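Protein scribble homolog (Homo sapiens, PDB 6EEY) is a cell-polarity scaffold protein whose fourth PDZ domain, the part crystallised here, probably binds C-terminal peptide motifs of partner proteins. Local coordinates at residues E6-K11 and G87-V92. The protein carries 1 engineered substitution. Residues are numbered along the deposited sequence; the frame is centred on the assembly and turned at random.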
loop_
_atom_site.group_PDB
_atom_site.type_symbol
_atom_site.label_atom_id
_atom_site.label_comp_id
_atom_site.label_asym_id
_atom_site.label_seq_id
_atom_site.Cartn_x
_atom_site.Cartn_y
_atom_site.Cartn_z
ATOM N N GLU A 6 0.172 9.162 -8.232
ATOM C CA GLU A 6 -0.897 9.132 -7.252
ATOM C C GLU A 6 -2.138 8.644 -7.966
ATOM O O GLU A 6 -2.482 9.171 -9.031
ATOM C CB GLU A 6 -1.129 10.538 -6.703
ATOM C CG GLU A 6 -2.138 10.590 -5.562
ATOM C CD GLU A 6 -2.269 11.970 -4.917
ATOM O OE1 GLU A 6 -2.163 12.984 -5.619
ATOM O OE2 GLU A 6 -2.491 12.038 -3.692
ATOM N N LEU A 7 -2.754 7.596 -7.436
ATOM C CA LEU A 7 -3.938 7.005 -8.030
ATOM C C LEU A 7 -5.089 7.118 -7.054
ATOM O O LEU A 7 -4.927 6.837 -5.861
ATOM C CB LEU A 7 -3.748 5.529 -8.310
ATOM C CG LEU A 7 -2.613 5.140 -9.251
ATOM C CD1 LEU A 7 -2.774 3.700 -9.731
ATOM C CD2 LEU A 7 -2.443 6.087 -10.423
ATOM N N CYS A 8 -6.236 7.527 -7.562
ATOM C CA CYS A 8 -7.468 7.573 -6.796
ATOM C C CYS A 8 -8.346 6.439 -7.276
ATOM O O CYS A 8 -8.682 6.377 -8.455
ATOM C CB CYS A 8 -8.172 8.910 -6.976
ATOM S SG CYS A 8 -9.699 9.073 -6.048
ATOM N N ILE A 9 -8.661 5.515 -6.381
ATOM C CA ILE A 9 -9.318 4.265 -6.727
ATOM C C ILE A 9 -10.689 4.234 -6.087
ATOM O O ILE A 9 -10.825 4.443 -4.883
ATOM C CB ILE A 9 -8.452 3.063 -6.319
ATOM C CG1 ILE A 9 -7.149 3.122 -7.130
ATOM C CG2 ILE A 9 -9.181 1.769 -6.539
ATOM C CD1 ILE A 9 -6.078 2.199 -6.618
ATOM N N GLN A 10 -11.710 3.986 -6.891
ATOM C CA GLN A 10 -13.055 3.893 -6.353
ATOM C C GLN A 10 -13.218 2.614 -5.553
ATOM O O GLN A 10 -12.625 1.583 -5.869
ATOM C CB GLN A 10 -14.063 3.936 -7.489
ATOM C CG GLN A 10 -14.042 5.256 -8.244
ATOM C CD GLN A 10 -15.264 5.465 -9.131
ATOM O OE1 GLN A 10 -16.302 4.822 -8.955
ATOM N NE2 GLN A 10 -15.148 6.378 -10.086
ATOM N N LYS A 11 -14.048 2.672 -4.521
ATOM C CA LYS A 11 -14.349 1.481 -3.747
ATOM C C LYS A 11 -15.703 1.678 -3.088
ATOM O O LYS A 11 -16.218 2.796 -2.997
ATOM C CB LYS A 11 -13.279 1.208 -2.689
ATOM C CG LYS A 11 -13.162 2.246 -1.597
ATOM C CD LYS A 11 -11.987 1.917 -0.694
ATOM C CE LYS A 11 -11.941 2.756 0.562
ATOM N NZ LYS A 11 -13.134 2.488 1.416
ATOM N N GLY A 87 -14.648 5.378 2.946
ATOM C CA GLY A 87 -14.748 6.333 1.878
ATOM C C GLY A 87 -15.039 5.656 0.563
ATOM O O GLY A 87 -14.778 4.457 0.393
ATOM N N ASP A 88 -15.599 6.396 -0.376
ATOM C CA ASP A 88 -15.906 5.806 -1.671
ATOM C C ASP A 88 -14.743 5.903 -2.644
ATOM O O ASP A 88 -14.863 5.466 -3.793
ATOM C CB ASP A 88 -17.224 6.341 -2.240
ATOM C CG ASP A 88 -17.248 7.814 -2.413
ATOM O OD1 ASP A 88 -16.190 8.430 -2.606
ATOM O OD2 ASP A 88 -18.365 8.379 -2.370
ATOM N N THR A 89 -13.620 6.448 -2.218
ATOM C CA THR A 89 -12.383 6.308 -2.965
ATOM C C THR A 89 -11.270 6.140 -1.940
ATOM O O THR A 89 -11.447 6.395 -0.745
ATOM C CB THR A 89 -12.071 7.534 -3.828
ATOM O OG1 THR A 89 -11.881 8.665 -2.973
ATOM C CG2 THR A 89 -13.177 7.832 -4.828
ATOM N N LEU A 90 -10.111 5.718 -2.412
ATOM C CA LEU A 90 -8.914 5.645 -1.596
ATOM C C LEU A 90 -7.764 6.015 -2.510
ATOM O O LEU A 90 -7.729 5.604 -3.671
ATOM C CB LEU A 90 -8.777 4.252 -0.996
ATOM C CG LEU A 90 -7.590 4.093 -0.047
ATOM C CD1 LEU A 90 -7.970 3.209 1.126
ATOM C CD2 LEU A 90 -6.393 3.518 -0.790
ATOM N N THR A 91 -6.818 6.780 -2.003
ATOM C CA THR A 91 -5.702 7.246 -2.818
ATOM C C THR A 91 -4.420 6.560 -2.380
ATOM O O THR A 91 -4.184 6.358 -1.186
ATOM C CB THR A 91 -5.582 8.767 -2.712
ATOM O OG1 THR A 91 -6.770 9.374 -3.250
ATOM C CG2 THR A 91 -4.364 9.296 -3.435
ATOM N N VAL A 92 -3.605 6.194 -3.348
ATOM C CA VAL A 92 -2.300 5.627 -3.060
ATOM C C VAL A 92 -1.252 6.396 -3.835
ATOM O O VAL A 92 -1.500 6.883 -4.947
ATOM C CB VAL A 92 -2.203 4.122 -3.386
ATOM C CG1 VAL A 92 -3.124 3.327 -2.460
ATOM C CG2 VAL A 92 -2.521 3.846 -4.845
#
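Leu7 and Val92 form a hydrogen-bonded pair, and Ile9 and Leu90 form the next, where strand 6-10 runs antiparallel to strand 89-92. Their axes come within 4.5 Å at 157°. Cys8–Thr91 and Gln10–Thr89 are the non-hydrogen-bonded pairs. Beyond the strand, Lys11 N still donates to Asp88 O at 3.0 Å, from well above the carbonyl plane.

The Lys11 side chain runs alongside the start of segment 87-92, extended as far as CE. A bend at its last torsion (chi4 64°) brings NZ to Gly87 O at 2.8 Å, in the carbonyl plane and on a lone pair. NZ also donates to the carbonyls of Glu15 and Ser85, so three backbone oxygens grip the buried ammonium. On the way, Lys11 CE lies 3.8 Å from Leu90 CB. With an alanine in place of Lys11, three backbone oxygens would probably lose their shared donor, and Leu90 CB some of its cover.

Ile9, Leu90 and Val92 face the interior. Ile9 packs on helix 50-54, while Leu90 and Val92 meet strand 62-66. On the other face, Cys8 SG, anti to its own N (chi1 -179°), reaches Thr89 CB at 3.6 Å. The extended Glu6 side chain crosses Thr91 CG2, and its OE2 is hydrogen-bonded to Gln68.

This antiparallel pairing of the first and last strands brings the two ends of the chain together, as is characteristic of the PDZ fold.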